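Local coordinates for DNA mismatch repair protein MutS (Thermus aquaticus, PDB 1EWQ), which is involved in DNA mismatch repair, binding mismatched DNA, possibly as the recognition step, and has a weak ATPase activity, at residues 254-257 with 258-262; 589-592 with 593-597; 645-648 with 649-653. All blocks are in the same frame, centred on the assembly; numbering follows the deposited sequence.

Each of the three contacts is local, along a helix or over its end, between side chains about a turn apart. Contacts 2 and 3 sit in the ATPase domain, on helices 589-603 and 638-652. Contact 1 covers the short helix 254-259 and the turn after it, in another part of the chain, and it packs on helix 589-603: L260 CD2 lies 3.8 Å from A597 CB. Contact 2 is mostly buried, and its polar start holds a sulfate. Contact 1 is mixed, with buried leucines and a salt bridge between buried E254 and exposed R258. Contact 3 is also mixed: one flank is apolar, and K651 bonds to the second subunit. Contacts 1 and 3 do not touch.

Contact 1 of 3, residues 254-257 with 258-262; sequences EATL and RALEV
E254 and R258 form an i to i+4 salt bridge on helix 254-259, which ends in a Schellman motif. R258 NE gives a nearly straight bond to E254 OE2 at 3.0 Å (174°). The oxygen lies at the guanidinium edge, in its plane, and is met on its anti side. The two side chains run alongside each other, with carboxylate and guanidinium planes 56° apart. E254 CG stands opposite the backbone N (chi1 -180°), and the extended chain brings OE2 beside the arginine. Water 1 also donates to OE2, while OE1 is held by R197. These partners should fix the carboxylate's rotation.

On the other flank, T256 CG2 and L260 CD2 stand 3.4 Å apart, tighter than usual; L260 is in an unusual conformation, and the exact distance is doubtful. T256 OG1 bonds to the carbonyl of I622 in the ATPase domain. L260 rests on R594, A597 and L598 of helix 589-603, which begins at the P-loop.

At the C-terminal end E261 has positive phi. E261 N bonds weakly to R258 O at 3.1 Å, and V262 N bonds to L257 O, also at 3.1 Å. Beside it, L257 CD2 meets V262 CG2 at 3.8 Å.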
ATOM      1  N   GLU C 254      -0.604 -13.038  22.012  1.00 23.34           N
ATOM      2  CA  GLU C 254      -0.590 -12.089  20.910  1.00 23.49           C
ATOM      3  C   GLU C 254      -0.829 -10.664  21.417  1.00 22.91           C
ATOM      4  O   GLU C 254      -0.164  -9.721  20.989  1.00 22.72           O
ATOM      5  CB  GLU C 254      -1.671 -12.439  19.881  1.00 23.88           C
ATOM      6  CG  GLU C 254      -1.702 -11.478  18.690  1.00 25.15           C
ATOM      7  CD  GLU C 254      -2.783 -11.830  17.674  1.00 25.94           C
ATOM      8  OE1 GLU C 254      -3.032 -13.042  17.458  1.00 26.03           O
ATOM      9  OE2 GLU C 254      -3.366 -10.890  17.085  1.00 26.46           O
ATOM     10  N   ALA C 255      -1.784 -10.509  22.326  1.00 22.51           N
ATOM     11  CA  ALA C 255      -2.100  -9.188  22.865  1.00 22.42           C
ATOM     12  C   ALA C 255      -0.854  -8.528  23.449  1.00 22.51           C
ATOM     13  O   ALA C 255      -0.626  -7.334  23.271  1.00 22.56           O
ATOM     14  CB  ALA C 255      -3.181  -9.308  23.935  1.00 22.42           C
ATOM     15  N   THR C 256      -0.053  -9.329  24.140  1.00 22.30           N
ATOM     16  CA  THR C 256       1.177  -8.859  24.765  1.00 21.93           C
ATOM     17  C   THR C 256       2.241  -8.496  23.734  1.00 22.09           C
ATOM     18  O   THR C 256       2.840  -7.422  23.800  1.00 21.77           O
ATOM     19  CB  THR C 256       1.750  -9.937  25.702  1.00 21.64           C
ATOM     20  OG1 THR C 256       0.866 -10.114  26.812  1.00 21.12           O
ATOM     21  CG2 THR C 256       3.135  -9.547  26.194  1.00 21.38           C
ATOM     22  N   LEU C 257       2.488  -9.404  22.796  1.00 22.38           N
ATOM     23  CA  LEU C 257       3.478  -9.154  21.755  1.00 23.01           C
ATOM     24  C   LEU C 257       3.123  -7.876  21.013  1.00 23.66           C
ATOM     25  O   LEU C 257       4.015  -7.111  20.652  1.00 24.08           O
ATOM     26  CB  LEU C 257       3.555 -10.331  20.779  1.00 22.48           C
ATOM     27  CG  LEU C 257       4.230 -11.593  21.326  1.00 22.21           C
ATOM     28  CD1 LEU C 257       4.154 -12.698  20.309  1.00 21.35           C
ATOM     29  CD2 LEU C 257       5.678 -11.285  21.671  1.00 21.73           C
ATOM     30  N   ARG C 258       1.827  -7.642  20.806  1.00 23.85           N
ATOM     31  CA  ARG C 258       1.350  -6.440  20.118  1.00 24.75           C
ATOM     32  C   ARG C 258       1.453  -5.195  20.996  1.00 24.99           C
ATOM     33  O   ARG C 258       1.925  -4.150  20.536  1.00 24.94           O
ATOM     34  CB  ARG C 258      -0.114  -6.597  19.673  1.00 25.22           C
ATOM     35  CG  ARG C 258      -0.346  -7.467  18.436  1.00 26.71           C
ATOM     36  CD  ARG C 258      -1.838  -7.551  18.087  1.00 27.63           C
ATOM     37  NE  ARG C 258      -2.089  -8.233  16.818  1.00 28.84           N
ATOM     38  CZ  ARG C 258      -1.736  -7.753  15.625  1.00 29.33           C
ATOM     39  NH1 ARG C 258      -1.115  -6.584  15.532  1.00 29.79           N
ATOM     40  NH2 ARG C 258      -2.009  -8.434  14.518  1.00 29.65           N
ATOM     41  N   ALA C 259       1.001  -5.297  22.245  1.00 24.80           N
ATOM     42  CA  ALA C 259       1.043  -4.154  23.149  1.00 25.28           C
ATOM     43  C   ALA C 259       2.467  -3.734  23.481  1.00 25.33           C
ATOM     44  O   ALA C 259       2.725  -2.562  23.727  1.00 25.92           O
ATOM     45  CB  ALA C 259       0.265  -4.454  24.443  1.00 25.40           C
ATOM     46  N   LEU C 260       3.388  -4.690  23.485  1.00 25.83           N
ATOM     47  CA  LEU C 260       4.793  -4.416  23.784  1.00 25.76           C
ATOM     48  C   LEU C 260       5.607  -4.136  22.521  1.00 26.18           C
ATOM     49  O   LEU C 260       6.804  -3.847  22.596  1.00 26.71           O
ATOM     50  CB  LEU C 260       5.409  -5.604  24.524  1.00 25.65           C
ATOM     51  CG  LEU C 260       5.532  -5.596  26.052  1.00 26.07           C
ATOM     52  CD1 LEU C 260       4.524  -4.640  26.703  1.00 25.52           C
ATOM     53  CD2 LEU C 260       5.381  -7.022  26.547  1.00 25.15           C
ATOM     54  N   GLU C 261       4.963  -4.232  21.363  1.00 26.29           N
ATOM     55  CA  GLU C 261       5.634  -3.995  20.091  1.00 26.47           C
ATOM     56  C   GLU C 261       6.970  -4.735  20.017  1.00 26.65           C
ATOM     57  O   GLU C 261       8.001  -4.143  19.717  1.00 26.20           O
ATOM     58  CB  GLU C 261       5.865  -2.491  19.890  1.00 26.39           C
ATOM     59  CG  GLU C 261       4.612  -1.653  20.050  1.00 26.81           C
ATOM     60  CD  GLU C 261       4.847  -0.186  19.789  1.00 26.90           C
ATOM     61  OE1 GLU C 261       4.759   0.240  18.616  1.00 27.58           O
ATOM     62  OE2 GLU C 261       5.128   0.537  20.761  1.00 27.14           O
ATOM     63  N   VAL C 262       6.945  -6.031  20.303  1.00 27.07           N
ATOM     64  CA  VAL C 262       8.158  -6.836  20.262  1.00 27.77           C
ATOM     65  C   VAL C 262       8.653  -7.031  18.830  1.00 28.66           C
ATOM     66  O   VAL C 262       9.829  -6.800  18.531  1.00 28.11           O
ATOM     67  CB  VAL C 262       7.935  -8.229  20.893  1.00 27.51           C
ATOM     68  CG1 VAL C 262       9.211  -9.049  20.792  1.00 27.60           C
ATOM     69  CG2 VAL C 262       7.515  -8.084  22.349  1.00 27.51           C
TER
HETATM   70  O   HOH W   1      -3.081 -11.585  14.368  1.00 36.52           O

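Contact 2 of 3, residues 589-592 with 593-597; sequences KSTF and LRQTA. With SO4 (sulfate ion), chain E.
The backbone from K589 to A597 is regular alpha helix, with L593 N, R594 N and Q595 N bonded to the carbonyls of K589, S590 and T591. F592 O takes two donors from T596: a hydrogen bond from OG1 at 2.9 Å and a weak one from N at 3.3 Å. T596 OG1 lies opposite its own carbonyl carbon (chi1 -61°), which turns the hydroxyl back to the preceding turn. The extended R594 chain brings its guanidinium back along the helix, NH1 3.4 Å from S590 CB. F592 and T596 touch L572, T596 also L692, and this buried flank packs on strands 570-574 and 690-694.

At the N-terminal end the sulfate takes S590 N on O4 at 2.8 Å (165°) and S590 OG on O1 at 2.7 Å. M586 N is a further donor. The ion probably comes from the crystallisation liquor, and sits where a nucleotide phosphate would be expected. K589 bends at chi3 (-63°), and its NZ bonds to the carbonyls of G583 and I581. K589 and S590 belong to the predicted ATP site, and this strand-loop-helix with an anion at the helix start is the P-loop (Walker A) of a P-loop NTPase.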
ATOM      1  N   LYS C 589       2.720   6.740  32.662  1.00 28.00           N
ATOM      2  CA  LYS C 589       2.309   5.566  33.426  1.00 27.77           C
ATOM      3  C   LYS C 589       2.381   4.323  32.553  1.00 27.28           C
ATOM      4  O   LYS C 589       2.929   3.297  32.966  1.00 26.79           O
ATOM      5  CB  LYS C 589       0.885   5.727  34.003  1.00 28.04           C
ATOM      6  CG  LYS C 589       0.746   6.898  34.982  1.00 29.19           C
ATOM      7  CD  LYS C 589      -0.381   6.710  36.015  1.00 29.75           C
ATOM      8  CE  LYS C 589      -1.744   6.622  35.366  1.00 29.73           C
ATOM      9  NZ  LYS C 589      -2.818   6.498  36.386  1.00 30.38           N
ATOM     10  N   SER C 590       1.853   4.422  31.336  1.00 26.99           N
ATOM     11  CA  SER C 590       1.854   3.283  30.423  1.00 26.79           C
ATOM     12  C   SER C 590       3.247   2.843  30.027  1.00 26.19           C
ATOM     13  O   SER C 590       3.524   1.648  29.932  1.00 25.95           O
ATOM     14  CB  SER C 590       1.052   3.600  29.172  1.00 27.31           C
ATOM     15  OG  SER C 590      -0.318   3.640  29.499  1.00 28.45           O
ATOM     16  N   THR C 591       4.111   3.817  29.779  1.00 25.63           N
ATOM     17  CA  THR C 591       5.482   3.536  29.401  1.00 25.18           C
ATOM     18  C   THR C 591       6.173   2.829  30.565  1.00 24.83           C
ATOM     19  O   THR C 591       6.992   1.939  30.355  1.00 24.57           O
ATOM     20  CB  THR C 591       6.228   4.844  29.050  1.00 25.78           C
ATOM     21  OG1 THR C 591       5.718   5.355  27.815  1.00 26.17           O
ATOM     22  CG2 THR C 591       7.719   4.600  28.900  1.00 25.56           C
ATOM     23  N   PHE C 592       5.833   3.229  31.792  1.00 24.05           N
ATOM     24  CA  PHE C 592       6.413   2.616  32.980  1.00 23.51           C
ATOM     25  C   PHE C 592       6.029   1.140  33.028  1.00 23.33           C
ATOM     26  O   PHE C 592       6.855   0.283  33.334  1.00 23.36           O
ATOM     27  CB  PHE C 592       5.923   3.331  34.238  1.00 23.51           C
ATOM     28  CG  PHE C 592       6.513   2.795  35.512  1.00 23.76           C
ATOM     29  CD1 PHE C 592       7.888   2.853  35.737  1.00 23.77           C
ATOM     30  CD2 PHE C 592       5.696   2.252  36.499  1.00 23.47           C
ATOM     31  CE1 PHE C 592       8.439   2.376  36.937  1.00 23.92           C
ATOM     32  CE2 PHE C 592       6.232   1.774  37.697  1.00 23.46           C
ATOM     33  CZ  PHE C 592       7.608   1.838  37.919  1.00 23.62           C
ATOM     34  N   LEU C 593       4.769   0.841  32.723  1.00 23.46           N
ATOM     35  CA  LEU C 593       4.314  -0.542  32.712  1.00 23.63           C
ATOM     36  C   LEU C 593       5.071  -1.323  31.649  1.00 23.40           C
ATOM     37  O   LEU C 593       5.664  -2.353  31.939  1.00 23.70           O
ATOM     38  CB  LEU C 593       2.813  -0.652  32.405  1.00 23.90           C
ATOM     39  CG  LEU C 593       1.778  -0.094  33.384  1.00 24.50           C
ATOM     40  CD1 LEU C 593       0.425  -0.772  33.131  1.00 24.57           C
ATOM     41  CD2 LEU C 593       2.215  -0.344  34.793  1.00 24.23           C
ATOM     42  N   ARG C 594       5.061  -0.820  30.422  1.00 23.19           N
ATOM     43  CA  ARG C 594       5.730  -1.508  29.325  1.00 23.40           C
ATOM     44  C   ARG C 594       7.231  -1.696  29.536  1.00 23.06           C
ATOM     45  O   ARG C 594       7.761  -2.754  29.194  1.00 22.97           O
ATOM     46  CB  ARG C 594       5.495  -0.779  28.004  1.00 24.28           C
ATOM     47  CG  ARG C 594       4.023  -0.685  27.574  1.00 25.89           C
ATOM     48  CD  ARG C 594       3.910  -0.014  26.212  1.00 26.99           C
ATOM     49  NE  ARG C 594       2.538   0.334  25.890  1.00 28.98           N
ATOM     50  CZ  ARG C 594       2.022   1.558  26.000  1.00 29.96           C
ATOM     51  NH1 ARG C 594       2.776   2.575  26.421  1.00 30.52           N
ATOM     52  NH2 ARG C 594       0.746   1.763  25.706  1.00 29.83           N
ATOM     53  N   GLN C 595       7.920  -0.693  30.094  1.00 22.59           N
ATOM     54  CA  GLN C 595       9.363  -0.830  30.301  1.00 22.23           C
ATOM     55  C   GLN C 595       9.651  -1.974  31.256  1.00 21.80           C
ATOM     56  O   GLN C 595      10.655  -2.664  31.117  1.00 22.07           O
ATOM     57  CB  GLN C 595       9.992   0.485  30.818  1.00 22.46           C
ATOM     58  CG  GLN C 595      10.064   0.694  32.332  1.00 23.27           C
ATOM     59  CD  GLN C 595      10.716   2.044  32.707  1.00 23.78           C
ATOM     60  OE1 GLN C 595      11.270   2.208  33.798  1.00 24.55           O
ATOM     61  NE2 GLN C 595      10.634   3.004  31.809  1.00 23.21           N
ATOM     62  N   THR C 596       8.752  -2.180  32.212  1.00 21.20           N
ATOM     63  CA  THR C 596       8.896  -3.256  33.186  1.00 20.91           C
ATOM     64  C   THR C 596       8.854  -4.605  32.463  1.00 20.47           C
ATOM     65  O   THR C 596       9.708  -5.464  32.676  1.00 20.41           O
ATOM     66  CB  THR C 596       7.762  -3.203  34.222  1.00 21.36           C
ATOM     67  OG1 THR C 596       7.813  -1.953  34.917  1.00 21.67           O
ATOM     68  CG2 THR C 596       7.888  -4.343  35.216  1.00 21.91           C
ATOM     69  N   ALA C 597       7.862  -4.777  31.595  1.00 19.94           N
ATOM     70  CA  ALA C 597       7.721  -6.012  30.836  1.00 19.27           C
ATOM     71  C   ALA C 597       8.920  -6.219  29.908  1.00 19.20           C
ATOM     72  O   ALA C 597       9.426  -7.337  29.761  1.00 18.61           O
ATOM     73  CB  ALA C 597       6.430  -5.976  30.017  1.00 18.84           C
TER
HETATM   74  S   SO4 E 851      -0.438   7.191  29.971  1.00 41.42           S
HETATM   75  O1  SO4 E 851      -1.174   6.177  29.190  1.00 41.38           O
HETATM   76  O2  SO4 E 851      -0.537   8.488  29.277  1.00 42.00           O
HETATM   77  O3  SO4 E 851      -1.022   7.323  31.317  1.00 41.57           O
HETATM   78  O4  SO4 E 851       0.982   6.826  30.092  1.00 41.56           O

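Contact 3 of 3, residues 645-648 with 649-653; sequences EVAL and ILKEA
V646 and L650 pack side by side on one flank of helix 638-652, with V646 CG1 3.8 Å from L650 CD1. L650 CG also lies over V646 O at 3.4 Å. V646 touches V680 and L650 touches L684, both on helix 670-687. L747 of the second subunit reaches the same two side chains, and G746 of that subunit packs on A647, so this flank lies at the dimer interface. I649 is also buried. Its CG1 sits opposite its own carbonyl carbon (chi1 -65°), which lays it 3.2 Å from E645 O. I649 packs on V659 and L661 of the adjacent sheet. The carboxylate end of E645 leads off to a salt bridge with R625.

On the looser side L648 and K651 are exposed. The K651 chain is extended and runs past A647 O, with CG at 3.3 Å. Its NZ then bonds to the carbonyl of G746 of the second subunit. With chi1 at 66°, E652 CG is tucked between its own N and C, and from there the extended chain runs back past L648 O, CG at 3.1 Å. L648 O is the acceptor for E652 N at 3.0 Å, though the bond is bent (137°). With an alanine in place of E652 the backbone bond would remain, but the cover of CG and CD over L648 O and the packing on Y623 and P253 would probably be lost, opening a gap. A653 leaves helical geometry. This alpha helix packs on the sheet of the P-loop NTPase fold, with one flank also in the dimer interface.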
ATOM      1  N   GLU C 645     -10.590  -9.554  27.622  1.00 34.64           N
ATOM      2  CA  GLU C 645      -9.148  -9.669  27.797  1.00 34.64           C
ATOM      3  C   GLU C 645      -8.798  -9.958  29.261  1.00 34.16           C
ATOM      4  O   GLU C 645      -7.941 -10.793  29.546  1.00 34.25           O
ATOM      5  CB  GLU C 645      -8.455  -8.389  27.332  1.00 35.61           C
ATOM      6  CG  GLU C 645      -8.507  -8.166  25.828  1.00 37.01           C
ATOM      7  CD  GLU C 645      -7.967  -6.797  25.419  1.00 38.10           C
ATOM      8  OE1 GLU C 645      -6.890  -6.392  25.929  1.00 38.72           O
ATOM      9  OE2 GLU C 645      -8.615  -6.137  24.572  1.00 38.60           O
ATOM     10  N   VAL C 646      -9.465  -9.266  30.181  1.00 33.31           N
ATOM     11  CA  VAL C 646      -9.230  -9.472  31.606  1.00 32.75           C
ATOM     12  C   VAL C 646      -9.506 -10.928  31.978  1.00 32.65           C
ATOM     13  O   VAL C 646      -8.744 -11.535  32.726  1.00 32.71           O
ATOM     14  CB  VAL C 646     -10.124  -8.543  32.468  1.00 32.46           C
ATOM     15  CG1 VAL C 646     -10.042  -8.936  33.937  1.00 32.16           C
ATOM     16  CG2 VAL C 646      -9.668  -7.100  32.303  1.00 32.52           C
ATOM     17  N   ALA C 647     -10.597 -11.481  31.450  1.00 32.34           N
ATOM     18  CA  ALA C 647     -10.955 -12.869  31.716  1.00 32.04           C
ATOM     19  C   ALA C 647      -9.820 -13.793  31.297  1.00 31.81           C
ATOM     20  O   ALA C 647      -9.392 -14.631  32.078  1.00 32.08           O
ATOM     21  CB  ALA C 647     -12.230 -13.242  30.976  1.00 31.68           C
ATOM     22  N   LEU C 648      -9.333 -13.655  30.068  1.00 31.47           N
ATOM     23  CA  LEU C 648      -8.240 -14.504  29.622  1.00 31.65           C
ATOM     24  C   LEU C 648      -7.076 -14.384  30.595  1.00 31.52           C
ATOM     25  O   LEU C 648      -6.457 -15.387  30.969  1.00 31.16           O
ATOM     26  CB  LEU C 648      -7.766 -14.119  28.216  1.00 32.34           C
ATOM     27  CG  LEU C 648      -8.573 -14.644  27.020  1.00 33.43           C
ATOM     28  CD1 LEU C 648      -7.879 -14.238  25.736  1.00 33.51           C
ATOM     29  CD2 LEU C 648      -8.694 -16.176  27.085  1.00 33.42           C
ATOM     30  N   ILE C 649      -6.788 -13.155  31.016  1.00 31.03           N
ATOM     31  CA  ILE C 649      -5.692 -12.927  31.945  1.00 30.93           C
ATOM     32  C   ILE C 649      -5.903 -13.646  33.277  1.00 30.93           C
ATOM     33  O   ILE C 649      -4.986 -14.283  33.786  1.00 30.78           O
ATOM     34  CB  ILE C 649      -5.481 -11.423  32.193  1.00 30.81           C
ATOM     35  CG1 ILE C 649      -5.030 -10.754  30.894  1.00 30.82           C
ATOM     36  CG2 ILE C 649      -4.445 -11.214  33.284  1.00 30.63           C
ATOM     37  CD1 ILE C 649      -4.895  -9.241  30.971  1.00 30.61           C
ATOM     38  N   LEU C 650      -7.111 -13.558  33.831  1.00 31.27           N
ATOM     39  CA  LEU C 650      -7.416 -14.196  35.111  1.00 31.78           C
ATOM     40  C   LEU C 650      -7.345 -15.710  35.052  1.00 32.34           C
ATOM     41  O   LEU C 650      -7.038 -16.361  36.047  1.00 32.72           O
ATOM     42  CB  LEU C 650      -8.807 -13.778  35.604  1.00 31.37           C
ATOM     43  CG  LEU C 650      -8.925 -12.310  36.016  1.00 31.41           C
ATOM     44  CD1 LEU C 650     -10.366 -11.960  36.285  1.00 31.47           C
ATOM     45  CD2 LEU C 650      -8.075 -12.060  37.241  1.00 31.45           C
ATOM     46  N   LYS C 651      -7.621 -16.269  33.881  1.00 32.95           N
ATOM     47  CA  LYS C 651      -7.605 -17.710  33.703  1.00 33.42           C
ATOM     48  C   LYS C 651      -6.218 -18.285  33.412  1.00 33.30           C
ATOM     49  O   LYS C 651      -5.962 -19.455  33.678  1.00 33.39           O
ATOM     50  CB  LYS C 651      -8.588 -18.088  32.593  1.00 34.37           C
ATOM     51  CG  LYS C 651     -10.033 -17.768  32.961  1.00 35.68           C
ATOM     52  CD  LYS C 651     -11.000 -17.990  31.806  1.00 36.64           C
ATOM     53  CE  LYS C 651     -12.387 -17.439  32.160  1.00 37.04           C
ATOM     54  NZ  LYS C 651     -13.300 -17.387  30.974  1.00 37.23           N
ATOM     55  N   GLU C 652      -5.317 -17.470  32.878  1.00 33.00           N
ATOM     56  CA  GLU C 652      -3.976 -17.953  32.576  1.00 32.53           C
ATOM     57  C   GLU C 652      -2.929 -17.482  33.581  1.00 31.58           C
ATOM     58  O   GLU C 652      -1.921 -18.153  33.770  1.00 31.48           O
ATOM     59  CB  GLU C 652      -3.575 -17.550  31.147  1.00 33.64           C
ATOM     60  CG  GLU C 652      -3.406 -16.046  30.887  1.00 35.81           C
ATOM     61  CD  GLU C 652      -3.417 -15.687  29.388  1.00 37.07           C
ATOM     62  OE1 GLU C 652      -3.304 -16.603  28.536  1.00 37.39           O
ATOM     63  OE2 GLU C 652      -3.536 -14.482  29.063  1.00 37.70           O
ATOM     64  N   ALA C 653      -3.181 -16.352  34.242  1.00 30.94           N
ATOM     65  CA  ALA C 653      -2.244 -15.782  35.216  1.00 30.41           C
ATOM     66  C   ALA C 653      -1.958 -16.650  36.435  1.00 30.30           C
ATOM     67  O   ALA C 653      -2.864 -17.204  37.057  1.00 30.20           O
ATOM     68  CB  ALA C 653      -2.735 -14.426  35.675  1.00 30.73           C
TER